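Local coordinates for putative uncharacterized protein PH0242 (Pyrococcus horikoshii, PDB 3VU1) that forms the C-terminal globular domain of AglB, an archaeal oligosaccharyltransferase, and carries a bound calcium ion, at residues L126-Q129 with V134-N137; Y296-N301 with E478-M483; G114-R119 with E407-S412. All coordinates share one frame; numbering follows the deposited sequence.

Contact 1 (L126-Q129 with V134-N137); sequences LLTQ and VYVN
Q129 and V136 face each other as a hydrogen-bonded antiparallel pair, and the backbone supplies most of the polar contact. Q129 N donates to V136 O at 2.8 Å, and V136 N returns the bond to Q129 O over the same length. Two CA-H...O contacts flank this pair, from T128 CA to V136 O at 3.4 Å and from Y135 CA to Q129 O. The short strand axes run at 124° to one another, well away from strictly antiparallel, which indicates a strongly twisted hairpin.

One side chain extends the bonding along the chain. N137 ND2 reaches L127 O at 3.0 Å, nearly in line with that carbonyl bond. The N-H...O angle is a bent 135°, and the oxygen is tilted from the amide plane. With CG anti to the backbone N (chi1 -174°), the amide is carried across to 126-129.

Side-chain packing centres on T128. Its CG2 lies 3.9 Å from N137 CB, and its OG1 sits 3.3 Å from Y135 CB, where the two side chains cross at about a right angle. The OG1 hydroxyl is hydrogen-bonded to G201 O, and Y135 OH to T197 O.

Strand 125-130 pairs on its other edge with 200-205 through T128 and G201, while 134-137 is continued by 142-148, Y135 bonding I144, within the mixed sheet of the insert domain.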
loop_
_atom_site.group_PDB
_atom_site.type_symbol
_atom_site.label_atom_id
_atom_site.label_comp_id
_atom_site.label_asym_id
_atom_site.label_seq_id
_atom_site.Cartn_x
_atom_site.Cartn_y
_atom_site.Cartn_z
ATOM N N LEU A 126 -18.945 -4.820 -8.943
ATOM C CA LEU A 126 -19.345 -5.055 -10.296
ATOM C C LEU A 126 -18.969 -3.804 -11.093
ATOM O O LEU A 126 -19.056 -2.676 -10.579
ATOM C CB LEU A 126 -20.836 -5.249 -10.325
ATOM C CG LEU A 126 -21.427 -6.307 -11.237
ATOM C CD1 LEU A 126 -20.616 -7.596 -11.239
ATOM C CD2 LEU A 126 -22.820 -6.568 -10.694
ATOM N N LEU A 127 -18.525 -4.016 -12.333
ATOM C CA LEU A 127 -18.097 -2.934 -13.205
ATOM C C LEU A 127 -19.044 -2.744 -14.380
ATOM O O LEU A 127 -19.535 -3.713 -14.995
ATOM C CB LEU A 127 -16.683 -3.166 -13.717
ATOM C CG LEU A 127 -15.628 -3.084 -12.636
ATOM C CD1 LEU A 127 -14.257 -3.144 -13.281
ATOM C CD2 LEU A 127 -15.783 -1.827 -11.775
ATOM N N THR A 128 -19.311 -1.487 -14.696
ATOM C CA THR A 128 -20.080 -1.199 -15.883
ATOM C C THR A 128 -19.279 -0.285 -16.793
ATOM O O THR A 128 -18.445 0.485 -16.330
ATOM C CB THR A 128 -21.477 -0.642 -15.546
ATOM O OG1 THR A 128 -21.348 0.546 -14.758
ATOM C CG2 THR A 128 -22.325 -1.698 -14.797
ATOM N N GLN A 129 -19.508 -0.422 -18.094
ATOM C CA GLN A 129 -18.766 0.305 -19.120
ATOM C C GLN A 129 -19.654 1.443 -19.546
ATOM O O GLN A 129 -20.844 1.250 -19.753
ATOM C CB GLN A 129 -18.497 -0.627 -20.304
ATOM C CG GLN A 129 -17.078 -0.587 -20.859
ATOM C CD GLN A 129 -15.999 -0.690 -19.781
ATOM O OE1 GLN A 129 -16.000 -1.626 -18.974
ATOM N NE2 GLN A 129 -15.068 0.280 -19.765
ATOM N N VAL A 134 -24.934 6.485 -20.275
ATOM C CA VAL A 134 -25.494 5.302 -19.677
ATOM C C VAL A 134 -24.338 4.317 -19.475
ATOM O O VAL A 134 -23.344 4.348 -20.222
ATOM C CB VAL A 134 -26.612 4.760 -20.601
ATOM C CG1 VAL A 134 -26.628 3.246 -20.715
ATOM C CG2 VAL A 134 -27.963 5.268 -20.132
ATOM N N TYR A 135 -24.467 3.452 -18.466
ATOM C CA TYR A 135 -23.432 2.475 -18.128
ATOM C C TYR A 135 -23.970 1.063 -18.142
ATOM O O TYR A 135 -24.974 0.782 -17.484
ATOM C CB TYR A 135 -22.928 2.742 -16.724
ATOM C CG TYR A 135 -22.182 4.029 -16.571
ATOM C CD1 TYR A 135 -22.855 5.206 -16.241
ATOM C CD2 TYR A 135 -20.800 4.067 -16.749
ATOM C CE1 TYR A 135 -22.171 6.390 -16.108
ATOM C CE2 TYR A 135 -20.105 5.246 -16.612
ATOM C CZ TYR A 135 -20.800 6.399 -16.299
ATOM O OH TYR A 135 -20.102 7.557 -16.157
ATOM N N VAL A 136 -23.281 0.175 -18.851
ATOM C CA VAL A 136 -23.788 -1.173 -19.090
ATOM C C VAL A 136 -22.825 -2.275 -18.683
ATOM O O VAL A 136 -21.593 -2.102 -18.746
ATOM C CB VAL A 136 -24.152 -1.420 -20.592
ATOM C CG1 VAL A 136 -25.413 -0.671 -20.988
ATOM C CG2 VAL A 136 -22.992 -1.082 -21.527
ATOM N N ASN A 137 -23.424 -3.392 -18.257
ATOM C CA ASN A 137 -22.779 -4.703 -18.189
ATOM C C ASN A 137 -23.780 -5.772 -18.676
ATOM O O ASN A 137 -24.599 -6.291 -17.895
ATOM C CB ASN A 137 -22.254 -5.009 -16.775
ATOM C CG ASN A 137 -21.449 -6.319 -16.688
ATOM O OD1 ASN A 137 -21.578 -7.240 -17.517
ATOM N ND2 ASN A 137 -20.629 -6.410 -15.660
#

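Contact 2 (Y296-N301 with E478-M483); sequences YVYALN and EKEYTM
Y298 and E480 meet through the ends of their side chains. Traced outward from CB, the tyrosine first passes neighbours on its own strand: its CB lies 3.8 Å from L300 CD1. Beyond it, CG is anti to the carbonyl carbon (chi1 -68°), and the ring runs out toward 478-483. Further along, CE1 comes 3.6 Å from Y296 CB, so the residues two places before and two places after both border this side chain. On the other edge of the ring, CE2 has E480 OE2 at 3.4 Å, and CZ has the same oxygen marginally closer, at 3.3 Å. OE2 therefore stands at the ring edge, in its plane, where it accepts from Y298 OH.

The modelled OH to OE2 separation of 2.3 Å is very short. At 2.70 Å resolution its exact value is doubtful and is no evidence of an unusually strong bond.

In the fold, strands 293-301 and 464-487 are both antiparallel partners of 336-356 in a large, branched sheet. Y298 shares backbone hydrogen bonds with R338, and the T482 side chain touches R338 too. The CA atoms of Y298 and E480 are 11.1 Å apart, and the two side chains bridge the gap between strands that both pair with 336-356, joining parts of the chain far apart in sequence.

From the other side, E480 approaches with its chain extended beyond CG, crossing the tyrosine at about a right angle. E480 CG lies 3.7 Å from Y298 OH, and the carboxylate plane is turned 61° from the ring. The second oxygen, OE1, forms a salt bridge with K383 NZ, which would tend to keep the carboxylate ionised.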
loop_
_atom_site.group_PDB
_atom_site.type_symbol
_atom_site.label_atom_id
_atom_site.label_comp_id
_atom_site.label_asym_id
_atom_site.label_seq_id
_atom_site.Cartn_x
_atom_site.Cartn_y
_atom_site.Cartn_z
ATOM N N TYR A 296 15.724 15.684 5.190
ATOM C CA TYR A 296 16.621 16.354 4.250
ATOM C C TYR A 296 15.912 16.851 3.025
ATOM O O TYR A 296 14.777 16.462 2.737
ATOM C CB TYR A 296 17.706 15.430 3.770
ATOM C CG TYR A 296 18.550 14.856 4.853
ATOM C CD1 TYR A 296 18.183 13.670 5.487
ATOM C CD2 TYR A 296 19.743 15.474 5.236
ATOM C CE1 TYR A 296 18.979 13.116 6.467
ATOM C CE2 TYR A 296 20.556 14.923 6.220
ATOM C CZ TYR A 296 20.165 13.745 6.826
ATOM O OH TYR A 296 20.933 13.199 7.807
ATOM N N VAL A 297 16.597 17.732 2.311
ATOM C CA VAL A 297 16.259 18.043 0.934
ATOM C C VAL A 297 17.508 17.742 0.096
ATOM O O VAL A 297 18.632 18.179 0.430
ATOM C CB VAL A 297 15.772 19.505 0.781
ATOM C CG1 VAL A 297 15.476 19.832 -0.673
ATOM C CG2 VAL A 297 14.507 19.737 1.599
ATOM N N TYR A 298 17.332 16.932 -0.940
ATOM C CA TYR A 298 18.406 16.671 -1.896
ATOM C C TYR A 298 18.094 17.467 -3.157
ATOM O O TYR A 298 17.053 17.248 -3.789
ATOM C CB TYR A 298 18.481 15.182 -2.263
ATOM C CG TYR A 298 18.916 14.204 -1.179
ATOM C CD1 TYR A 298 19.166 14.631 0.127
ATOM C CD2 TYR A 298 19.034 12.831 -1.457
ATOM C CE1 TYR A 298 19.550 13.737 1.116
ATOM C CE2 TYR A 298 19.411 11.931 -0.467
ATOM C CZ TYR A 298 19.673 12.386 0.822
ATOM O OH TYR A 298 20.054 11.516 1.840
ATOM N N ALA A 299 18.977 18.392 -3.517
ATOM C CA ALA A 299 18.871 19.087 -4.808
ATOM C C ALA A 299 19.404 18.175 -5.893
ATOM O O ALA A 299 20.467 17.571 -5.741
ATOM C CB ALA A 299 19.661 20.389 -4.791
ATOM N N LEU A 300 18.679 18.098 -6.995
ATOM C CA LEU A 300 19.047 17.199 -8.072
ATOM C C LEU A 300 19.025 17.851 -9.428
ATOM O O LEU A 300 18.059 18.533 -9.777
ATOM C CB LEU A 300 18.101 15.986 -8.112
ATOM C CG LEU A 300 18.346 14.805 -7.178
ATOM C CD1 LEU A 300 17.516 14.991 -5.929
ATOM C CD2 LEU A 300 17.954 13.511 -7.871
ATOM N N ASN A 301 20.086 17.605 -10.189
ATOM C CA ASN A 301 20.102 17.823 -11.632
ATOM C C ASN A 301 19.990 16.482 -12.356
ATOM O O ASN A 301 20.959 15.731 -12.449
ATOM C CB ASN A 301 21.379 18.553 -12.059
ATOM C CG ASN A 301 21.415 20.006 -11.605
ATOM O OD1 ASN A 301 20.393 20.689 -11.571
ATOM N ND2 ASN A 301 22.603 20.486 -11.263
ATOM N N GLU A 478 20.323 3.018 8.947
ATOM C CA GLU A 478 19.719 4.342 8.692
ATOM C C GLU A 478 19.369 4.317 7.232
ATOM O O GLU A 478 20.250 4.208 6.378
ATOM C CB GLU A 478 20.659 5.513 8.947
ATOM C CG GLU A 478 20.553 6.122 10.339
ATOM C CD GLU A 478 19.350 7.044 10.560
ATOM O OE1 GLU A 478 18.511 6.720 11.438
ATOM O OE2 GLU A 478 19.253 8.109 9.904
ATOM N N LYS A 479 18.077 4.376 6.958
ATOM C CA LYS A 479 17.585 4.210 5.607
ATOM C C LYS A 479 17.010 5.550 5.165
ATOM O O LYS A 479 16.442 6.288 5.994
ATOM C CB LYS A 479 16.515 3.107 5.607
ATOM C CG LYS A 479 16.137 2.553 4.249
ATOM C CD LYS A 479 14.982 1.577 4.359
ATOM C CE LYS A 479 14.667 0.998 2.987
ATOM N NZ LYS A 479 13.503 0.069 3.024
ATOM N N GLU A 480 17.173 5.860 3.878
ATOM C CA GLU A 480 16.566 7.039 3.262
ATOM C C GLU A 480 15.225 6.717 2.615
ATOM O O GLU A 480 15.109 5.770 1.874
ATOM C CB GLU A 480 17.475 7.591 2.190
ATOM C CG GLU A 480 18.789 8.129 2.712
ATOM C CD GLU A 480 19.816 8.191 1.599
ATOM O OE1 GLU A 480 19.968 7.160 0.894
ATOM O OE2 GLU A 480 20.457 9.258 1.413
ATOM N N TYR A 481 14.220 7.526 2.889
ATOM C CA TYR A 481 12.908 7.374 2.312
ATOM C C TYR A 481 12.585 8.592 1.475
ATOM O O TYR A 481 12.897 9.720 1.871
ATOM C CB TYR A 481 11.902 7.260 3.428
ATOM C CG TYR A 481 12.092 6.001 4.272
ATOM C CD1 TYR A 481 12.801 6.032 5.488
ATOM C CD2 TYR A 481 11.546 4.780 3.856
ATOM C CE1 TYR A 481 12.941 4.882 6.255
ATOM C CE2 TYR A 481 11.698 3.634 4.597
ATOM C CZ TYR A 481 12.384 3.679 5.796
ATOM O OH TYR A 481 12.514 2.511 6.506
ATOM N N THR A 482 11.988 8.373 0.303
ATOM C CA THR A 482 11.566 9.475 -0.545
ATOM C C THR A 482 10.176 9.906 -0.134
ATOM O O THR A 482 9.230 9.094 -0.207
ATOM C CB THR A 482 11.564 9.086 -2.016
ATOM O OG1 THR A 482 12.918 9.057 -2.480
ATOM C CG2 THR A 482 10.800 10.116 -2.848
ATOM N N MET A 483 10.040 11.166 0.291
ATOM C CA MET A 483 8.741 11.637 0.739
ATOM C C MET A 483 7.948 12.277 -0.381
ATOM O O MET A 483 6.738 12.135 -0.449
ATOM C CB MET A 483 8.848 12.582 1.938
ATOM C CG MET A 483 9.762 12.135 3.064
ATOM S SD MET A 483 9.580 13.186 4.540
ATOM C CE MET A 483 7.979 12.633 5.140
#

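Contact 3 (G114-R119 with E407-S412); sequences GDENGR and EDYDAS
Y409 lays its ring against the backbone at D115 and E116, and this packing carries the contact, since no hydrogen bond crosses between the segments. E116 N stands 3.7 Å above the ring plane, over its centre, while D115 C is 3.6 Å above the same face but offset toward the rim. G114 O approaches obliquely, 3.3 Å from Y409 CD2. The ring gets there with CG anti to its own carbonyl carbon (chi1 -75°), and the CB atoms of Y409 and D115 remain 4.1 Å apart.

E116 adds side-chain contact. CG lies between the backbone N and the carbonyl carbon, and a second bend at chi2 folds the chain back, bringing OE1 to 3.4 Å from Y409 CD1. Its carboxylate plane is 73° from the ring, so the two groups are steeply inclined and do not stack.

D115 is turned inward to its own loop. OD2 accepts from N117 N at 2.9 Å and, less closely, from R119 N at 3.2 Å. The two donors arrive from opposite faces of the carboxylate plane, which ties the group to its loop while its backbone supports the tyrosine ring.

R109, on the helix 109-113 that leads into the first loop, makes a cation-pi contact with Y409, and K110 shares a backbone hydrogen bond with it. Both loops use the same local device: D115 and D408 each begin a type I beta turn and overlay an Asx turn on it, D408 OD1 accepting from D410 N at 2.9 Å.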
loop_
_atom_site.group_PDB
_atom_site.type_symbol
_atom_site.label_atom_id
_atom_site.label_comp_id
_atom_site.label_asym_id
_atom_site.label_seq_id
_atom_site.Cartn_x
_atom_site.Cartn_y
_atom_site.Cartn_z
ATOM N N GLY A 114 -22.346 -17.194 0.801
ATOM C CA GLY A 114 -23.568 -17.819 1.266
ATOM C C GLY A 114 -23.387 -18.511 2.591
ATOM O O GLY A 114 -22.273 -18.934 2.937
ATOM N N ASP A 115 -24.485 -18.610 3.340
ATOM C CA ASP A 115 -24.535 -19.432 4.554
ATOM C C ASP A 115 -24.622 -20.927 4.203
ATOM O O ASP A 115 -24.479 -21.306 3.041
ATOM C CB ASP A 115 -25.673 -18.990 5.500
ATOM C CG ASP A 115 -27.065 -19.119 4.875
ATOM O OD1 ASP A 115 -27.968 -18.370 5.307
ATOM O OD2 ASP A 115 -27.274 -19.959 3.965
ATOM N N GLU A 116 -24.869 -21.763 5.211
ATOM C CA GLU A 116 -24.887 -23.229 5.066
ATOM C C GLU A 116 -25.963 -23.746 4.090
ATOM O O GLU A 116 -25.917 -24.904 3.672
ATOM C CB GLU A 116 -24.982 -23.907 6.447
ATOM C CG GLU A 116 -26.300 -23.724 7.200
ATOM C CD GLU A 116 -26.481 -22.348 7.826
ATOM O OE1 GLU A 116 -25.472 -21.634 8.072
ATOM O OE2 GLU A 116 -27.653 -21.981 8.076
ATOM N N ASN A 117 -26.910 -22.873 3.734
ATOM C CA ASN A 117 -27.928 -23.150 2.711
ATOM C C ASN A 117 -27.670 -22.428 1.392
ATOM O O ASN A 117 -28.602 -22.222 0.590
ATOM C CB ASN A 117 -29.307 -22.739 3.216
ATOM C CG ASN A 117 -29.725 -23.511 4.441
ATOM O OD1 ASN A 117 -29.857 -24.741 4.411
ATOM N ND2 ASN A 117 -29.924 -22.796 5.531
ATOM N N GLY A 118 -26.413 -22.029 1.186
ATOM C CA GLY A 118 -25.996 -21.303 -0.007
ATOM C C GLY A 118 -26.718 -19.998 -0.256
ATOM O O GLY A 118 -26.699 -19.490 -1.369
ATOM N N ARG A 119 -27.360 -19.445 0.772
ATOM C CA ARG A 119 -28.076 -18.179 0.609
ATOM C C ARG A 119 -27.358 -17.025 1.296
ATOM O O ARG A 119 -26.651 -17.214 2.286
ATOM C CB ARG A 119 -29.512 -18.279 1.129
ATOM C CG ARG A 119 -30.333 -19.391 0.496
ATOM C CD ARG A 119 -31.831 -19.183 0.673
ATOM N NE ARG A 119 -32.257 -19.149 2.077
ATOM C CZ ARG A 119 -32.583 -20.217 2.811
ATOM N NH1 ARG A 119 -32.527 -21.439 2.295
ATOM N NH2 ARG A 119 -32.969 -20.062 4.072
ATOM N N GLU A 407 -17.154 -21.109 13.336
ATOM C CA GLU A 407 -17.847 -21.868 12.292
ATOM C C GLU A 407 -19.176 -21.213 11.913
ATOM O O GLU A 407 -19.767 -21.530 10.876
ATOM C CB GLU A 407 -18.020 -23.332 12.705
ATOM C CG GLU A 407 -16.708 -23.990 13.123
ATOM C CD GLU A 407 -16.690 -25.500 12.923
ATOM O OE1 GLU A 407 -15.871 -26.185 13.576
ATOM O OE2 GLU A 407 -17.487 -26.016 12.109
ATOM N N ASP A 408 -19.609 -20.278 12.750
ATOM C CA ASP A 408 -20.795 -19.465 12.518
ATOM C C ASP A 408 -20.585 -18.563 11.245
ATOM O O ASP A 408 -19.571 -17.868 11.113
ATOM C CB ASP A 408 -21.081 -18.684 13.828
ATOM C CG ASP A 408 -22.286 -17.761 13.755
ATOM O OD1 ASP A 408 -22.844 -17.536 12.670
ATOM O OD2 ASP A 408 -22.680 -17.212 14.804
ATOM N N TYR A 409 -21.539 -18.605 10.312
ATOM C CA TYR A 409 -21.471 -17.833 9.059
ATOM C C TYR A 409 -21.591 -16.326 9.215
ATOM O O TYR A 409 -21.258 -15.563 8.283
ATOM C CB TYR A 409 -22.506 -18.332 8.045
ATOM C CG TYR A 409 -22.087 -19.636 7.416
ATOM C CD1 TYR A 409 -22.120 -20.823 8.150
ATOM C CD2 TYR A 409 -21.616 -19.683 6.104
ATOM C CE1 TYR A 409 -21.710 -22.015 7.598
ATOM C CE2 TYR A 409 -21.210 -20.878 5.538
ATOM C CZ TYR A 409 -21.261 -22.033 6.294
ATOM O OH TYR A 409 -20.858 -23.221 5.757
ATOM N N ASP A 410 -22.050 -15.878 10.380
ATOM C CA ASP A 410 -22.154 -14.441 10.586
ATOM C C ASP A 410 -20.828 -13.892 11.066
ATOM O O ASP A 410 -20.709 -12.715 11.366
ATOM C CB ASP A 410 -23.289 -14.079 11.548
ATOM C CG ASP A 410 -24.671 -14.354 10.959
ATOM O OD1 ASP A 410 -24.963 -13.916 9.813
ATOM O OD2 ASP A 410 -25.474 -15.016 11.658
ATOM N N ALA A 411 -19.832 -14.762 11.143
ATOM C CA ALA A 411 -18.510 -14.371 11.606
ATOM C C ALA A 411 -17.758 -13.625 10.510
ATOM O O ALA A 411 -17.840 -13.987 9.337
ATOM C CB ALA A 411 -17.723 -15.602 12.034
ATOM N N SER A 412 -17.042 -12.581 10.892
ATOM C CA SER A 412 -15.971 -12.089 10.050
ATOM C C SER A 412 -14.675 -12.311 10.835
ATOM O O SER A 412 -14.714 -12.541 12.048
ATOM C CB SER A 412 -16.194 -10.628 9.668
ATOM O OG SER A 412 -16.067 -9.822 10.807
#

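How the contacts relate
The three contacts do not touch one another. Centres of contacts 1 and 3 are 29 Å apart, with nearest atoms about 15 Å apart; contact 2 lies across the chain's centre from both, its centre 43 Å from that of contact 1 and 50 Å from that of contact 3. Along the sequence, contact 1 is nested inside the loop closed by contact 3, whose first segment shortly precedes strand 125-130. Contacts 2 and 3 interleave, and contact 1 closes before contact 2 opens. The calcium ion is bound by E76, A285, H319 and E322, none belonging to the three contacts, although A285 and H319 bracket 296-301 in sequence.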